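Local structure of uncharacterized protein DR_A0006 (Deinococcus radiodurans R1, 3GGN) at residues 70-78 against 87-95. The protein is of unknown function but, in this domain, has a START-like (Bet v 1-like) fold and so may bind a lipid or another hydrophobic molecule. Residues are numbered along the deposited sequence; the frame is centred on the assembly and turned at random.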
# COMPACT_ATOMS: atom_id res chain seq x y z
N GLU B 70 -15.65 18.63 -5.45
CA GLU B 70 -16.69 18.33 -6.42
C GLU B 70 -16.76 16.82 -6.56
O GLU B 70 -15.93 16.21 -7.23
CB GLU B 70 -16.36 18.98 -7.76
CG GLU B 70 -16.53 20.49 -7.74
CD GLU B 70 -15.77 21.19 -8.85
OE1 GLU B 70 -15.80 20.70 -10.00
OE2 GLU B 70 -15.14 22.23 -8.56
N PRO B 71 -17.76 16.20 -5.93
CA PRO B 71 -17.94 14.75 -5.97
C PRO B 71 -17.61 14.12 -7.32
O PRO B 71 -18.14 14.52 -8.35
CB PRO B 71 -19.40 14.56 -5.58
CG PRO B 71 -19.60 15.67 -4.59
CD PRO B 71 -18.91 16.84 -5.26
N GLY B 72 -16.71 13.14 -7.28
CA GLY B 72 -16.31 12.43 -8.48
C GLY B 72 -15.58 13.23 -9.54
O GLY B 72 -15.35 12.72 -10.63
N LYS B 73 -15.19 14.46 -9.22
CA LYS B 73 -14.50 15.31 -10.20
C LYS B 73 -13.18 15.89 -9.73
O LYS B 73 -12.16 15.81 -10.43
CB LYS B 73 -15.38 16.48 -10.63
CG LYS B 73 -16.47 16.16 -11.64
CD LYS B 73 -17.15 17.46 -12.07
CE LYS B 73 -18.12 17.27 -13.24
NZ LYS B 73 -19.32 16.47 -12.87
N ARG B 74 -13.19 16.51 -8.55
CA ARG B 74 -11.98 17.14 -8.05
C ARG B 74 -11.98 17.43 -6.57
O ARG B 74 -13.03 17.65 -5.96
CB ARG B 74 -11.74 18.45 -8.79
CG ARG B 74 -12.87 19.44 -8.60
CD ARG B 74 -12.33 20.85 -8.44
NE ARG B 74 -11.59 21.29 -9.62
CZ ARG B 74 -10.94 22.45 -9.69
NH1 ARG B 74 -10.95 23.28 -8.64
NH2 ARG B 74 -10.27 22.77 -10.78
N ILE B 75 -10.78 17.43 -6.00
CA ILE B 75 -10.58 17.73 -4.59
C ILE B 75 -9.33 18.60 -4.56
O ILE B 75 -8.31 18.24 -5.15
CB ILE B 75 -10.32 16.46 -3.77
CG1 ILE B 75 -11.44 15.43 -4.00
CG2 ILE B 75 -10.22 16.83 -2.29
CD1 ILE B 75 -11.24 14.12 -3.25
N ALA B 76 -9.41 19.75 -3.90
CA ALA B 76 -8.27 20.66 -3.79
C ALA B 76 -8.14 21.14 -2.36
O ALA B 76 -9.15 21.33 -1.66
CB ALA B 76 -8.45 21.86 -4.73
N TRP B 77 -6.90 21.33 -1.92
CA TRP B 77 -6.64 21.78 -0.56
C TRP B 77 -5.43 22.71 -0.48
O TRP B 77 -4.60 22.74 -1.39
CB TRP B 77 -6.41 20.57 0.34
CG TRP B 77 -5.19 19.79 -0.01
CD1 TRP B 77 -3.92 19.96 0.49
CD2 TRP B 77 -5.12 18.68 -0.91
NE1 TRP B 77 -3.07 19.03 -0.05
CE2 TRP B 77 -3.78 18.23 -0.91
CE3 TRP B 77 -6.06 18.02 -1.72
CZ2 TRP B 77 -3.35 17.15 -1.70
CZ3 TRP B 77 -5.63 16.95 -2.51
CH2 TRP B 77 -4.29 16.52 -2.48
N ARG B 78 -5.34 23.47 0.60
CA ARG B 78 -4.22 24.37 0.79
C ARG B 78 -4.00 24.68 2.26
O ARG B 78 -4.94 24.75 3.06
CB ARG B 78 -4.45 25.68 0.03
CG ARG B 78 -5.55 26.54 0.60
CD ARG B 78 -5.87 27.70 -0.33
NE ARG B 78 -7.00 28.49 0.15
CZ ARG B 78 -7.68 29.33 -0.61
NH1 ARG B 78 -7.34 29.49 -1.89
NH2 ARG B 78 -8.70 30.01 -0.11
N ASN B 87 1.78 24.44 1.58
CA ASN B 87 1.53 23.38 0.62
C ASN B 87 0.10 23.42 0.14
O ASN B 87 -0.80 23.93 0.82
CB ASN B 87 1.83 22.00 1.22
CG ASN B 87 0.79 21.56 2.21
OD1 ASN B 87 0.71 22.09 3.32
ND2 ASN B 87 -0.04 20.61 1.81
N SER B 88 -0.10 22.89 -1.05
CA SER B 88 -1.42 22.83 -1.66
C SER B 88 -1.45 21.53 -2.44
O SER B 88 -0.42 20.88 -2.65
CB SER B 88 -1.62 24.00 -2.61
OG SER B 88 -0.71 23.91 -3.69
N GLY B 89 -2.64 21.14 -2.88
CA GLY B 89 -2.76 19.93 -3.64
C GLY B 89 -4.06 19.94 -4.42
O GLY B 89 -5.00 20.66 -4.08
N GLU B 90 -4.09 19.14 -5.48
CA GLU B 90 -5.27 19.05 -6.31
C GLU B 90 -5.28 17.70 -7.01
O GLU B 90 -4.28 17.29 -7.60
CB GLU B 90 -5.26 20.17 -7.35
CG GLU B 90 -6.54 20.27 -8.16
CD GLU B 90 -6.44 21.27 -9.30
OE1 GLU B 90 -7.45 21.45 -10.01
OE2 GLU B 90 -5.36 21.88 -9.49
N VAL B 91 -6.40 17.00 -6.91
CA VAL B 91 -6.52 15.71 -7.58
C VAL B 91 -7.76 15.80 -8.45
O VAL B 91 -8.84 16.13 -7.97
CB VAL B 91 -6.67 14.54 -6.59
CG1 VAL B 91 -6.67 13.22 -7.36
CG2 VAL B 91 -5.53 14.55 -5.58
N LEU B 92 -7.59 15.54 -9.74
CA LEU B 92 -8.70 15.58 -10.68
C LEU B 92 -9.04 14.15 -11.10
O LEU B 92 -8.17 13.27 -11.09
CB LEU B 92 -8.33 16.39 -11.92
CG LEU B 92 -7.96 17.86 -11.75
CD1 LEU B 92 -7.54 18.43 -13.10
CD2 LEU B 92 -9.14 18.63 -11.17
N PHE B 93 -10.30 13.92 -11.46
CA PHE B 93 -10.76 12.62 -11.91
C PHE B 93 -11.40 12.91 -13.25
O PHE B 93 -12.55 13.33 -13.32
CB PHE B 93 -11.76 12.04 -10.91
CG PHE B 93 -11.18 11.83 -9.54
CD1 PHE B 93 -10.37 10.73 -9.29
CD2 PHE B 93 -11.40 12.75 -8.52
CE1 PHE B 93 -9.77 10.55 -8.05
CE2 PHE B 93 -10.80 12.59 -7.26
CZ PHE B 93 -9.99 11.49 -7.03
N ARG B 94 -10.63 12.69 -14.31
CA ARG B 94 -11.08 12.99 -15.67
C ARG B 94 -11.32 11.75 -16.52
O ARG B 94 -10.73 10.70 -16.29
CB ARG B 94 -10.04 13.85 -16.38
CG ARG B 94 -9.36 14.87 -15.50
CD ARG B 94 -8.37 15.72 -16.27
NE ARG B 94 -7.34 14.96 -16.96
CZ ARG B 94 -6.31 15.52 -17.60
NH1 ARG B 94 -6.19 16.84 -17.64
NH2 ARG B 94 -5.41 14.77 -18.21
N PRO B 95 -12.19 11.87 -17.53
CA PRO B 95 -12.48 10.75 -18.42
C PRO B 95 -11.24 10.46 -19.25
O PRO B 95 -10.66 11.38 -19.83
CB PRO B 95 -13.63 11.27 -19.28
CG PRO B 95 -14.27 12.33 -18.41
CD PRO B 95 -13.07 13.01 -17.82
O HOH W 1 -0.16 19.21 -0.25
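K73 O takes a hydrogen bond from F93 N at 2.8 Å and, more weakly, a C-H contact from L92 CA. From there 74-78 and 87-95 run antiparallel as a beta hairpin, I75 with V91 and W77 with G89 forming hydrogen-bonded pairs. V91 N to I75 O, at 2.9 Å, is the straightest of these bonds (167° at the hydrogen). At the hairpin's open end K73 and R74 form a classic bulge facing E70, whose O accepts both their N-H groups.

On the face bearing W77, I75 and V91, the central event is an indole lying over a glycine. W77 CG sits between its backbone N and carbonyl carbon (chi1 65°), which swings the ring across the neighbouring strand. G89 CA meets the six-membered ring face-on as a CH-pi contact, 3.6 Å from its centroid. Glycine suits this position because a CB would collide with CZ2. Beta-branched V91, well suited to a strand, sets CG2 at the ring's edge, 3.9 Å from CH2, while NE1 donates to water 1, which in turn gives a weak bond to S88 O. W49 stacks on W77, so an alanine in place of W77 would probably uncover G89 and leave both V91 CG2 and W49 without their aromatic neighbour.

The opposite face carries a charged pair, R74 and E90, among smaller and apolar side chains. R74, bent at chi2 and chi3, presents a guanidinium face to E90 OE1, 3.2 Å from NH2; OE1 sits above that plane, so no N-H is aimed at it and charge alone holds the pair, the two planes turned 70° apart. L92 CD2 packs 3.5 Å from R74 CB, giving the aliphatic base an apolar neighbour.

I75, V91 and F93 pack on helix 16-24 and W77 on strand 102-111, while R74 and E90 lie on the other, partly exposed face: a two-faced hairpin, as in the curved sheet of Bet v 1-like domains.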